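PDB 2QCV: 5-dehydro-2-deoxygluconokinase from Bacillus halodurans C-125, which probably phosphorylates 5-dehydro-2-deoxy-D-gluconate with ATP, a late step in the breakdown of myo-inositol to acetyl-CoA. Local coordinates for residues 23-28 / 102-107; 65-70 / 90-95; 196-201 / 230-235; 205-210 / 239-244. One frame throughout, in Å; residues are numbered along the deposited sequence.

Contact 1. Residues 23-28 / 102-107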
loop_
_atom_site.group_PDB
_atom_site.type_symbol
_atom_site.label_atom_id
_atom_site.label_comp_id
_atom_site.label_asym_id
_atom_site.label_seq_id
_atom_site.Cartn_x
_atom_site.Cartn_y
_atom_site.Cartn_z
ATOM N N ASP A 23 26.025 4.343 -0.306
ATOM C CA ASP A 23 26.628 3.597 0.788
ATOM C C ASP A 23 27.157 4.611 1.814
ATOM O O ASP A 23 27.789 5.626 1.467
ATOM C CB ASP A 23 27.778 2.739 0.299
ATOM C CG ASP A 23 27.326 1.471 -0.422
ATOM O OD1 ASP A 23 26.113 1.204 -0.537
ATOM O OD2 ASP A 23 28.226 0.755 -0.878
ATOM N N LEU A 24 26.874 4.331 3.074
ATOM C CA LEU A 24 27.347 5.132 4.196
ATOM C C LEU A 24 28.237 4.198 5.011
ATOM O O LEU A 24 27.778 3.346 5.756
ATOM C CB LEU A 24 26.169 5.703 4.967
ATOM C CG LEU A 24 25.440 6.810 4.157
ATOM C CD1 LEU A 24 23.996 7.034 4.569
ATOM C CD2 LEU A 24 26.220 8.084 4.227
ATOM N N ASN A 25 29.529 4.377 4.808
ATOM C CA ASN A 25 30.537 3.553 5.401
ATOM C C ASN A 25 31.065 4.090 6.720
ATOM O O ASN A 25 31.484 5.221 6.812
ATOM C CB ASN A 25 31.692 3.419 4.422
ATOM C CG ASN A 25 31.267 2.713 3.153
ATOM O OD1 ASN A 25 31.367 3.272 2.064
ATOM N ND2 ASN A 25 30.722 1.502 3.296
ATOM N N ALA A 26 31.026 3.225 7.714
ATOM C CA ALA A 26 31.461 3.503 9.062
ATOM C C ALA A 26 32.895 3.953 9.079
ATOM O O ALA A 26 33.778 3.213 8.621
ATOM C CB ALA A 26 31.327 2.221 9.892
ATOM N N VAL A 27 33.126 5.155 9.594
ATOM C CA VAL A 27 34.476 5.691 9.750
ATOM C C VAL A 27 35.170 5.026 10.945
ATOM O O VAL A 27 36.299 4.566 10.832
ATOM C CB VAL A 27 34.438 7.216 9.915
ATOM C CG1 VAL A 27 35.814 7.775 10.225
ATOM C CG2 VAL A 27 33.854 7.850 8.646
ATOM N N GLU A 28 34.479 4.946 12.072
ATOM C CA GLU A 28 34.995 4.246 13.245
ATOM C C GLU A 28 34.446 2.843 13.141
ATOM O O GLU A 28 33.229 2.633 13.235
ATOM C CB GLU A 28 34.527 4.927 14.538
ATOM C CG GLU A 28 34.794 6.421 14.589
ATOM C CD GLU A 28 33.687 7.277 13.997
ATOM O OE1 GLU A 28 32.687 6.727 13.479
ATOM O OE2 GLU A 28 33.822 8.519 14.046
ATOM N N ALA A 102 22.676 2.098 2.216
ATOM C CA ALA A 102 23.298 0.977 2.915
ATOM C C ALA A 102 24.234 1.547 3.974
ATOM O O ALA A 102 25.236 2.143 3.632
ATOM C CB ALA A 102 24.057 0.100 1.913
ATOM N N PHE A 103 23.906 1.375 5.252
ATOM C CA PHE A 103 24.834 1.715 6.328
ATOM C C PHE A 103 25.644 0.479 6.654
ATOM O O PHE A 103 25.076 -0.602 6.885
ATOM C CB PHE A 103 24.092 2.124 7.592
ATOM C CG PHE A 103 23.338 3.410 7.479
ATOM C CD1 PHE A 103 22.067 3.440 6.911
ATOM C CD2 PHE A 103 23.880 4.584 8.000
ATOM C CE1 PHE A 103 21.376 4.648 6.826
ATOM C CE2 PHE A 103 23.176 5.778 7.939
ATOM C CZ PHE A 103 21.961 5.817 7.343
ATOM N N THR A 104 26.956 0.616 6.701
ATOM C CA THR A 104 27.788 -0.592 6.862
ATOM C C THR A 104 28.265 -0.693 8.284
ATOM O O THR A 104 28.610 0.317 8.906
ATOM C CB THR A 104 28.995 -0.582 5.922
ATOM O OG1 THR A 104 29.802 0.555 6.252
ATOM C CG2 THR A 104 28.532 -0.523 4.482
ATOM N N GLU A 105 28.176 -1.906 8.832
ATOM C CA GLU A 105 28.711 -2.205 10.148
ATOM C C GLU A 105 29.872 -3.150 9.941
ATOM O O GLU A 105 29.726 -4.141 9.227
ATOM C CB GLU A 105 27.677 -2.914 11.020
ATOM C CG GLU A 105 28.225 -3.294 12.374
ATOM C CD GLU A 105 27.184 -3.939 13.250
ATOM O OE1 GLU A 105 26.935 -5.154 13.066
ATOM O OE2 GLU A 105 26.595 -3.218 14.088
ATOM N N ILE A 106 30.999 -2.835 10.569
ATOM C CA ILE A 106 32.187 -3.688 10.589
ATOM C C ILE A 106 32.522 -3.987 12.047
ATOM O O ILE A 106 33.178 -3.198 12.730
ATOM C CB ILE A 106 33.383 -2.990 9.886
ATOM C CG1 ILE A 106 32.960 -2.486 8.494
ATOM C CG2 ILE A 106 34.566 -3.954 9.700
ATOM C CD1 ILE A 106 33.860 -1.414 7.951
ATOM N N LYS A 107 32.031 -5.112 12.549
ATOM C CA LYS A 107 32.309 -5.462 13.929
ATOM C C LYS A 107 33.769 -5.925 14.070
ATOM O O LYS A 107 34.426 -5.652 15.086
ATOM C CB LYS A 107 31.358 -6.550 14.390
ATOM C CG LYS A 107 30.031 -6.008 14.907
ATOM C CD LYS A 107 29.081 -7.169 15.223
ATOM C CE LYS A 107 28.090 -6.783 16.296
ATOM N NZ LYS A 107 27.009 -7.797 16.387
#
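Leu24 uses both its backbone N and O in bonds to strand 101-106: its N gives a hydrogen bond to Ala102 O (2.8 Å), practically straight at 178°, and its O takes one from Thr104 N at 3.0 Å. This alternation, with Asp23 beside Ala102 and Leu24 beside Phe103, is parallel pairing. Farther along, the hydroxyl of Thr104 takes over from the backbone. With chi1 at 61°, OG1 sits between its own N and carbonyl carbon and faces the other strand, where two donors reach it: Asn25 ND2 at 3.2 Å, OG1 lying close to the amide plane, and Ala26 N at 3.3 Å. Both bonds are long but well directed. A valine in its place would keep the bulk, yet Ala26 N and the Asn25 amide would probably each be left without this acceptor. Thr104 O, buried against Ala26 CB, has no partner in the model. On the face carrying Leu24 and Phe103, the two side chains run side by side, and Leu24 CD1 lies over the Phe103 ring, 4.0 Å from its centroid and displaced toward the rim. The same pair packs on Phe103 and Leu24 of a second subunit, while His72 of that subunit meets the Phe103 ring edge to face. Strands 21-26 and 101-106 are the inner pair of a four-stranded sheet separate from the large central one, consistent with the beta lid of PfkB-family sugar kinases, which here also serves as a subunit interface.

Contact 2. Residues 65-70 / 90-95; sequences GKIADD and LVVDQE
Asp93 N donates to Ile67 O in a perfectly straight hydrogen bond of 2.8 Å, the last of three backbone bonds; Val91 N to Gly65 O and Ile67 N to Val91 O precede it. Beyond this ladder, a water joins the charged ends: it accepts from Lys66 NZ and donates to Asp93 OD2 (2.7 Å) and to Glu95 OE2. Lys66 NZ and Asp93 OD2 themselves stay 4.6 Å apart, too far for a salt bridge; the ammonium also bonds Tyr125 O and pairs with Glu130, and Asp93 OD2 bonds His97 ND1. Asp93 OD1 accepts from Glu95 N at 2.9 Å, from above the carboxylate plane, which closes an Asx turn. The parallel strands, their axes 36° apart, are the two arms of a beta-alpha-beta unit whose connection is helix 71-82, and strand 90-92 borders the large sheet within the chain. Lys66 runs out with CG anti to its N (chi1 180°), then bends at chi3, which lays CE against Val91 CG1 at 3.7 Å. On the other face the side chains of Ile67 and Leu90 cross at about a right angle, CD1 touching CD1, and Ile67 CG1 meets Val92 CG2. Past the strand, Asp69 CB rests on Val92 CG1 at 3.5 Å.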
loop_
_atom_site.group_PDB
_atom_site.type_symbol
_atom_site.label_atom_id
_atom_site.label_comp_id
_atom_site.label_asym_id
_atom_site.label_seq_id
_atom_site.Cartn_x
_atom_site.Cartn_y
_atom_site.Cartn_z
ATOM N N GLY A 65 19.439 3.166 -15.159
ATOM C CA GLY A 65 18.880 3.124 -13.817
ATOM C C GLY A 65 18.114 4.383 -13.460
ATOM O O GLY A 65 18.195 5.388 -14.168
ATOM N N LYS A 66 17.358 4.290 -12.373
ATOM C CA LYS A 66 16.573 5.398 -11.875
ATOM C C LYS A 66 17.153 5.907 -10.577
ATOM O O LYS A 66 17.554 5.121 -9.699
ATOM C CB LYS A 66 15.130 5.004 -11.713
ATOM C CG LYS A 66 14.211 6.100 -11.183
ATOM C CD LYS A 66 12.727 5.826 -11.434
ATOM C CE LYS A 66 12.304 6.166 -12.879
ATOM N NZ LYS A 66 10.857 5.770 -13.139
ATOM N N ILE A 67 17.217 7.232 -10.500
ATOM C CA ILE A 67 17.787 7.942 -9.353
ATOM C C ILE A 67 16.767 8.965 -8.797
ATOM O O ILE A 67 15.867 9.416 -9.499
ATOM C CB ILE A 67 19.119 8.662 -9.726
ATOM C CG1 ILE A 67 18.927 9.662 -10.874
ATOM C CG2 ILE A 67 20.226 7.643 -10.038
ATOM C CD1 ILE A 67 20.150 10.574 -11.217
ATOM N N ALA A 68 16.923 9.320 -7.531
ATOM C CA ALA A 68 16.031 10.278 -6.852
ATOM C C ALA A 68 16.285 11.703 -7.351
ATOM O O ALA A 68 17.374 12.050 -7.800
ATOM C CB ALA A 68 16.249 10.190 -5.319
ATOM N N ASP A 69 15.256 12.515 -7.290
ATOM C CA ASP A 69 15.336 13.936 -7.618
ATOM C C ASP A 69 15.734 14.719 -6.395
ATOM O O ASP A 69 14.937 15.505 -5.852
ATOM C CB ASP A 69 13.974 14.384 -8.099
ATOM C CG ASP A 69 13.982 15.759 -8.701
ATOM O OD1 ASP A 69 15.057 16.249 -9.099
ATOM O OD2 ASP A 69 12.895 16.346 -8.745
ATOM N N ASP A 70 16.959 14.513 -5.967
ATOM C CA ASP A 70 17.487 15.134 -4.767
ATOM C C ASP A 70 19.004 15.086 -4.748
ATOM O O ASP A 70 19.645 14.647 -5.721
ATOM C CB ASP A 70 16.869 14.504 -3.508
ATOM C CG ASP A 70 17.256 13.042 -3.287
ATOM O OD1 ASP A 70 18.325 12.557 -3.692
ATOM O OD2 ASP A 70 16.445 12.342 -2.653
ATOM N N LEU A 90 20.503 7.538 -17.105
ATOM C CA LEU A 90 20.013 7.625 -15.761
ATOM C C LEU A 90 18.744 8.443 -15.840
ATOM O O LEU A 90 18.717 9.507 -16.456
ATOM C CB LEU A 90 20.991 8.313 -14.851
ATOM C CG LEU A 90 22.250 7.605 -14.477
ATOM C CD1 LEU A 90 22.946 8.437 -13.357
ATOM C CD2 LEU A 90 21.957 6.209 -14.012
ATOM N N VAL A 91 17.673 7.941 -15.271
ATOM C CA VAL A 91 16.408 8.649 -15.315
ATOM C C VAL A 91 16.082 9.166 -13.925
ATOM O O VAL A 91 16.235 8.458 -12.931
ATOM C CB VAL A 91 15.267 7.761 -15.900
ATOM C CG1 VAL A 91 15.199 6.413 -15.220
ATOM C CG2 VAL A 91 13.901 8.471 -15.809
ATOM N N VAL A 92 15.600 10.400 -13.855
ATOM C CA VAL A 92 15.253 10.983 -12.552
ATOM C C VAL A 92 13.797 10.693 -12.199
ATOM O O VAL A 92 12.863 10.971 -12.955
ATOM C CB VAL A 92 15.539 12.472 -12.497
ATOM C CG1 VAL A 92 15.171 13.058 -11.126
ATOM C CG2 VAL A 92 16.970 12.717 -12.818
ATOM N N ASP A 93 13.611 10.083 -11.047
ATOM C CA ASP A 93 12.295 9.735 -10.534
ATOM C C ASP A 93 11.515 11.013 -10.268
ATOM O O ASP A 93 12.046 11.950 -9.692
ATOM C CB ASP A 93 12.447 8.954 -9.239
ATOM C CG ASP A 93 11.119 8.562 -8.613
ATOM O OD1 ASP A 93 10.544 9.349 -7.829
ATOM O OD2 ASP A 93 10.653 7.433 -8.875
ATOM N N GLN A 94 10.268 11.040 -10.709
ATOM C CA GLN A 94 9.425 12.232 -10.555
ATOM C C GLN A 94 8.254 11.990 -9.601
ATOM O O GLN A 94 7.291 12.765 -9.634
ATOM C CB GLN A 94 8.878 12.704 -11.922
ATOM C CG GLN A 94 9.932 13.038 -12.996
ATOM C CD GLN A 94 10.838 14.212 -12.624
ATOM O OE1 GLN A 94 10.426 15.151 -11.945
ATOM N NE2 GLN A 94 12.080 14.157 -13.078
ATOM N N GLU A 95 8.337 10.956 -8.758
ATOM C CA GLU A 95 7.260 10.556 -7.880
ATOM C C GLU A 95 7.679 10.607 -6.394
ATOM O O GLU A 95 6.993 10.050 -5.542
ATOM C CB GLU A 95 6.728 9.141 -8.191
ATOM C CG GLU A 95 6.293 8.767 -9.619
ATOM C CD GLU A 95 5.969 7.218 -9.742
ATOM O OE1 GLU A 95 4.933 6.795 -9.180
ATOM O OE2 GLU A 95 6.750 6.411 -10.370
HETATM O O HOH W 1 9.231 6.964 -11.083
HETATM O O HOH W 2 12.833 11.239 -6.236
#

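Contact 3. Residues 196-201 / 230-235; sequences VAEQSD and FKHSPE
Glu198 and Asp201 each offer a backbone O to the segment 230-235: Glu198 O accepts from Ser233 N and Asp201 O from Glu235 N, both at 2.9 Å and with angles near 160° at the hydrogen. Pro234 interrupts this pairing, since its N has no hydrogen to give to Ser200 O. Instead its ring carbons settle on carbonyl oxygens, CG coming to 3.2 Å from Ala197 O. Water reinforces the seam twice, between Glu198 O and Ser233 OG and between Asp201 OD1 and Ser233 O. At the last turn of helix 186-199, Ser200 OG donates to Val196 O (2.8 Å), which Gln199 N reaches from the opposite face of the carbonyl plane. The contact thus brings the end of helix 186-199 and its link to strand 202-206 against the loop that enters strand 236-240, where these neighbouring parallel strands of the central sheet of the ribokinase-like fold begin. Among the side chains, Glu198 and His232 run alongside each other. Glu198 CG stands over the centre of the imidazole, 3.6 Å from its centroid, and the extended chain beyond it carries the carboxylate on nearly parallel to the ring, 7° between the planes. Replacing His232 with an alanine would probably uncover this side of the Glu198 chain and leave it freer to turn. The carboxylate is also held through OE2, by Tyr228 OH and by Arg163 of a third subunit, so the stacked chain reaches into a subunit interface. Asp201 OD2 accepts from Val172 N, and Glu235 OE2 makes a salt bridge with Lys171.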
loop_
_atom_site.group_PDB
_atom_site.type_symbol
_atom_site.label_atom_id
_atom_site.label_comp_id
_atom_site.label_asym_id
_atom_site.label_seq_id
_atom_site.Cartn_x
_atom_site.Cartn_y
_atom_site.Cartn_z
ATOM N N VAL A 196 15.861 -15.847 -15.910
ATOM C CA VAL A 196 16.857 -14.925 -16.436
ATOM C C VAL A 196 18.166 -15.664 -16.787
ATOM O O VAL A 196 18.711 -15.472 -17.877
ATOM C CB VAL A 196 17.085 -13.737 -15.537
ATOM C CG1 VAL A 196 18.265 -12.888 -16.053
ATOM C CG2 VAL A 196 15.745 -12.890 -15.486
ATOM N N ALA A 197 18.627 -16.569 -15.913
ATOM C CA ALA A 197 19.864 -17.301 -16.226
ATOM C C ALA A 197 19.686 -18.098 -17.515
ATOM O O ALA A 197 20.612 -18.198 -18.332
ATOM C CB ALA A 197 20.277 -18.244 -15.056
ATOM N N GLU A 198 18.478 -18.630 -17.745
ATOM C CA GLU A 198 18.243 -19.456 -18.920
ATOM C C GLU A 198 18.344 -18.665 -20.231
ATOM O O GLU A 198 18.625 -19.251 -21.267
ATOM C CB GLU A 198 16.875 -20.132 -18.806
ATOM C CG GLU A 198 16.897 -21.313 -17.803
ATOM C CD GLU A 198 15.506 -21.810 -17.439
ATOM O OE1 GLU A 198 14.533 -21.350 -18.075
ATOM O OE2 GLU A 198 15.402 -22.658 -16.522
ATOM N N GLN A 199 18.145 -17.365 -20.136
ATOM C CA GLN A 199 18.180 -16.418 -21.254
ATOM C C GLN A 199 19.552 -15.805 -21.450
ATOM O O GLN A 199 19.799 -15.131 -22.457
ATOM C CB GLN A 199 17.327 -15.189 -20.928
ATOM C CG GLN A 199 15.922 -15.370 -20.657
ATOM C CD GLN A 199 15.204 -14.060 -20.810
ATOM O OE1 GLN A 199 15.154 -13.503 -21.903
ATOM N NE2 GLN A 199 14.689 -13.534 -19.722
ATOM N N SER A 200 20.438 -15.974 -20.470
ATOM C CA SER A 200 21.715 -15.228 -20.438
ATOM C C SER A 200 22.842 -15.974 -21.134
ATOM O O SER A 200 22.789 -17.184 -21.280
ATOM C CB SER A 200 22.117 -14.967 -18.979
ATOM O OG SER A 200 21.153 -14.152 -18.354
ATOM N N ASP A 201 23.886 -15.235 -21.514
ATOM C CA ASP A 201 25.064 -15.786 -22.174
ATOM C C ASP A 201 26.161 -16.171 -21.179
ATOM O O ASP A 201 26.852 -17.187 -21.330
ATOM C CB ASP A 201 25.563 -14.737 -23.169
ATOM C CG ASP A 201 24.549 -14.441 -24.206
ATOM O OD1 ASP A 201 24.124 -15.393 -24.875
ATOM O OD2 ASP A 201 24.130 -13.284 -24.354
ATOM N N PHE A 230 23.202 -25.406 -19.402
ATOM C CA PHE A 230 23.714 -25.625 -20.764
ATOM C C PHE A 230 22.686 -26.283 -21.702
ATOM O O PHE A 230 22.972 -26.466 -22.880
ATOM C CB PHE A 230 25.034 -26.408 -20.779
ATOM C CG PHE A 230 26.254 -25.610 -20.315
ATOM C CD1 PHE A 230 26.364 -24.252 -20.534
ATOM C CD2 PHE A 230 27.310 -26.258 -19.739
ATOM C CE1 PHE A 230 27.454 -23.548 -20.112
ATOM C CE2 PHE A 230 28.436 -25.557 -19.319
ATOM C CZ PHE A 230 28.497 -24.184 -19.502
ATOM N N LYS A 231 21.488 -26.584 -21.197
ATOM C CA LYS A 231 20.328 -26.873 -22.035
ATOM C C LYS A 231 19.708 -25.589 -22.553
ATOM O O LYS A 231 18.847 -25.645 -23.399
ATOM C CB LYS A 231 19.261 -27.648 -21.252
ATOM C CG LYS A 231 19.671 -29.049 -20.950
ATOM C CD LYS A 231 18.648 -29.702 -20.013
ATOM C CE LYS A 231 19.177 -31.024 -19.506
ATOM N NZ LYS A 231 18.261 -31.614 -18.493
ATOM N N HIS A 232 20.158 -24.436 -22.041
ATOM C CA HIS A 232 19.531 -23.141 -22.316
ATOM C C HIS A 232 20.583 -22.235 -22.974
ATOM O O HIS A 232 21.471 -22.768 -23.656
ATOM C CB HIS A 232 18.905 -22.585 -21.041
ATOM C CG HIS A 232 17.864 -23.481 -20.455
ATOM N ND1 HIS A 232 16.541 -23.428 -20.836
ATOM C CD2 HIS A 232 17.954 -24.486 -19.549
ATOM C CE1 HIS A 232 15.853 -24.342 -20.173
ATOM N NE2 HIS A 232 16.679 -24.987 -19.369
ATOM N N SER A 233 20.483 -20.913 -22.803
ATOM C CA SER A 233 21.379 -19.982 -23.473
ATOM C C SER A 233 22.840 -19.922 -23.000
ATOM O O SER A 233 23.702 -19.632 -23.811
ATOM C CB SER A 233 20.806 -18.565 -23.436
ATOM O OG SER A 233 19.598 -18.510 -24.178
ATOM N N PRO A 234 23.129 -20.070 -21.688
ATOM C CA PRO A 234 24.524 -19.801 -21.309
ATOM C C PRO A 234 25.586 -20.567 -22.058
ATOM O O PRO A 234 25.414 -21.768 -22.352
ATOM C CB PRO A 234 24.550 -20.149 -19.812
ATOM C CG PRO A 234 23.162 -19.845 -19.390
ATOM C CD PRO A 234 22.294 -20.309 -20.503
ATOM N N GLU A 235 26.670 -19.851 -22.363
ATOM C CA GLU A 235 27.909 -20.418 -22.945
ATOM C C GLU A 235 29.052 -20.430 -21.926
ATOM O O GLU A 235 30.014 -21.135 -22.101
ATOM C CB GLU A 235 28.315 -19.575 -24.180
ATOM C CG GLU A 235 28.899 -18.200 -23.797
ATOM C CD GLU A 235 28.976 -17.148 -24.948
ATOM O OE1 GLU A 235 28.507 -17.458 -26.062
ATOM O OE2 GLU A 235 29.553 -16.033 -24.714
HETATM O O HOH W 3 17.299 -19.888 -23.891
HETATM O O HOH W 4 24.799 -17.760 -25.219
#

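Contact 4. Residues 205-210 / 239-244; sequences GTREEF and IKHGVE
Glu209 OE1 is gripped by Thr206 N, which donates at 2.9 Å, and by a water that passes the link on to Lys240 NZ across the contact. The N-H meets OE1 on the anti side of the carboxylate, though tilted out of its plane. In return Glu209 N donates to Thr206 OG1 at 3.1 Å, which completes a capping box at the start of helix 207-213. Strand pairing leads straight into this helix: Lys240 N donates to Gly205 O, in the carbonyl plane, and Lys240 O accepts from Arg207 N at 2.9 Å, so the N-H of the first helical residue continues the strand bonding. The bend of Lys240 at chi3 (-79°) folds CE back to 3.5 Å from Gly205 C, and Tyr275 meets its ammonium in a cation-pi contact. On the other face of the sheet, Ile239 CG1 lies over the Phe210 ring, 4.2 Å from the centroid. Arg207 CB approaches the face of the His241 ring, its CE1 being 3.5 Å away, while the guanidinium, turned 58° to that ring, goes on to Asp211, Glu214, Thr225 and Asn222. His241 NE2 is likewise bonded to Asn222. Arg207 therefore touches His241 through its aliphatic carbons and spends its charge elsewhere. Tyr178 N holds Glu209 OE2, and with Lys240 NZ 4.9 Å from OE1 across the water, the lysine charge may further stabilise this helix-capping carboxylate.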
loop_
_atom_site.group_PDB
_atom_site.type_symbol
_atom_site.label_atom_id
_atom_site.label_comp_id
_atom_site.label_asym_id
_atom_site.label_seq_id
_atom_site.Cartn_x
_atom_site.Cartn_y
_atom_site.Cartn_z
ATOM N N GLY A 205 28.081 -16.110 -10.227
ATOM C CA GLY A 205 27.489 -16.112 -8.888
ATOM C C GLY A 205 28.251 -17.000 -7.954
ATOM O O GLY A 205 29.088 -17.793 -8.400
ATOM N N THR A 206 27.980 -16.862 -6.660
ATOM C CA THR A 206 28.504 -17.772 -5.688
ATOM C C THR A 206 27.729 -19.079 -5.733
ATOM O O THR A 206 26.587 -19.139 -6.201
ATOM C CB THR A 206 28.428 -17.181 -4.253
ATOM O OG1 THR A 206 27.054 -17.063 -3.854
ATOM C CG2 THR A 206 29.121 -15.815 -4.173
ATOM N N ARG A 207 28.310 -20.133 -5.179
ATOM C CA ARG A 207 27.619 -21.416 -5.096
ATOM C C ARG A 207 26.297 -21.231 -4.346
ATOM O O ARG A 207 25.295 -21.763 -4.744
ATOM C CB ARG A 207 28.539 -22.438 -4.408
ATOM C CG ARG A 207 28.007 -23.856 -4.223
ATOM C CD ARG A 207 27.655 -24.536 -5.551
ATOM N NE ARG A 207 26.216 -24.467 -5.832
ATOM C CZ ARG A 207 25.618 -24.887 -6.945
ATOM N NH1 ARG A 207 26.323 -25.433 -7.943
ATOM N NH2 ARG A 207 24.288 -24.800 -7.053
ATOM N N GLU A 208 26.280 -20.436 -3.280
ATOM C CA GLU A 208 25.042 -20.187 -2.545
ATOM C C GLU A 208 23.974 -19.511 -3.402
ATOM O O GLU A 208 22.795 -19.868 -3.341
ATOM C CB GLU A 208 25.342 -19.395 -1.276
ATOM C CG GLU A 208 26.089 -20.209 -0.238
ATOM N N GLU A 209 24.394 -18.605 -4.268
ATOM C CA GLU A 209 23.502 -17.926 -5.183
ATOM C C GLU A 209 22.935 -18.874 -6.255
ATOM O O GLU A 209 21.751 -18.786 -6.620
ATOM C CB GLU A 209 24.217 -16.724 -5.779
ATOM C CG GLU A 209 24.437 -15.629 -4.784
ATOM C CD GLU A 209 25.367 -14.490 -5.225
ATOM O OE1 GLU A 209 26.201 -14.617 -6.131
ATOM O OE2 GLU A 209 25.235 -13.409 -4.642
ATOM N N PHE A 210 23.743 -19.795 -6.747
ATOM C CA PHE A 210 23.222 -20.806 -7.647
ATOM C C PHE A 210 22.262 -21.734 -6.939
ATOM O O PHE A 210 21.272 -22.186 -7.574
ATOM C CB PHE A 210 24.331 -21.594 -8.357
ATOM C CG PHE A 210 24.966 -20.826 -9.530
ATOM C CD1 PHE A 210 24.379 -20.844 -10.776
ATOM C CD2 PHE A 210 26.093 -20.062 -9.342
ATOM C CE1 PHE A 210 24.959 -20.148 -11.843
ATOM C CE2 PHE A 210 26.703 -19.361 -10.432
ATOM C CZ PHE A 210 26.140 -19.412 -11.658
ATOM N N ILE A 239 31.172 -20.063 -11.168
ATOM C CA ILE A 239 30.620 -20.391 -9.858
ATOM C C ILE A 239 31.730 -20.162 -8.821
ATOM O O ILE A 239 32.793 -20.784 -8.903
ATOM C CB ILE A 239 30.084 -21.873 -9.772
ATOM C CG1 ILE A 239 29.140 -22.194 -10.971
ATOM C CG2 ILE A 239 29.418 -22.156 -8.385
ATOM C CD1 ILE A 239 28.497 -23.587 -10.978
ATOM N N LYS A 240 31.486 -19.245 -7.886
ATOM C CA LYS A 240 32.490 -18.829 -6.892
ATOM C C LYS A 240 32.257 -19.489 -5.547
ATOM O O LYS A 240 31.113 -19.606 -5.060
ATOM C CB LYS A 240 32.448 -17.324 -6.721
ATOM C CG LYS A 240 32.565 -16.566 -8.060
ATOM C CD LYS A 240 32.365 -15.099 -7.839
ATOM C CE LYS A 240 30.923 -14.705 -7.691
ATOM N NZ LYS A 240 30.804 -13.302 -7.129
ATOM N N HIS A 241 33.350 -19.929 -4.944
ATOM C CA HIS A 241 33.314 -20.658 -3.680
ATOM C C HIS A 241 34.222 -20.024 -2.608
ATOM O O HIS A 241 34.785 -20.719 -1.742
ATOM C CB HIS A 241 33.718 -22.101 -3.900
ATOM C CG HIS A 241 32.835 -22.872 -4.841
ATOM N ND1 HIS A 241 31.941 -23.819 -4.391
ATOM C CD2 HIS A 241 32.708 -22.849 -6.190
ATOM C CE1 HIS A 241 31.316 -24.358 -5.422
ATOM N NE2 HIS A 241 31.773 -23.803 -6.530
ATOM N N GLY A 242 34.356 -18.704 -2.638
ATOM C CA GLY A 242 35.131 -17.990 -1.623
ATOM C C GLY A 242 36.564 -18.499 -1.563
ATOM O O GLY A 242 37.239 -18.618 -2.571
ATOM N N VAL A 243 37.014 -18.896 -0.386
ATOM C CA VAL A 243 38.391 -19.357 -0.237
ATOM C C VAL A 243 38.701 -20.674 -0.947
ATOM O O VAL A 243 39.863 -20.982 -1.183
ATOM C CB VAL A 243 38.819 -19.472 1.256
ATOM C CG1 VAL A 243 38.773 -18.111 1.893
ATOM C CG2 VAL A 243 37.971 -20.477 1.974
ATOM N N GLU A 244 37.670 -21.451 -1.304
ATOM C CA GLU A 244 37.865 -22.670 -2.100
ATOM C C GLU A 244 38.079 -22.346 -3.596
ATOM O O GLU A 244 38.329 -23.228 -4.408
ATOM C CB GLU A 244 36.696 -23.638 -1.885
ATOM C CG GLU A 244 36.465 -24.026 -0.433
ATOM C CD GLU A 244 35.133 -24.772 -0.260
ATOM O OE1 GLU A 244 34.933 -25.790 -0.949
ATOM O OE2 GLU A 244 34.273 -24.314 0.522
HETATM O O HOH W 5 28.033 -13.057 -6.845
#

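In the fold
From the N terminus, the chain leaves strand 21-26 and passes through strand 61-67, helix 71-82 and strand 90-92 before contact 1 closes the loop at strand 101-106. Contact 2, nested inside, closes the shorter loop round helix 71-82; the two do not touch, their nearest atoms being about 11 Å apart. Contact 1 ties the small four-stranded sheet, and contact 2 one border of the large one. Contacts 3 and 4 follow, each closing a loop of 28 residues, and cross: 196-201 and 205-210 come first, then 230-235 and 239-244. They hold strands 202-206 and 236-240 together at both ends, the contact centres about 18 Å apart. Contacts 2 and 4 share the large sheet, about 33 Å between their centres.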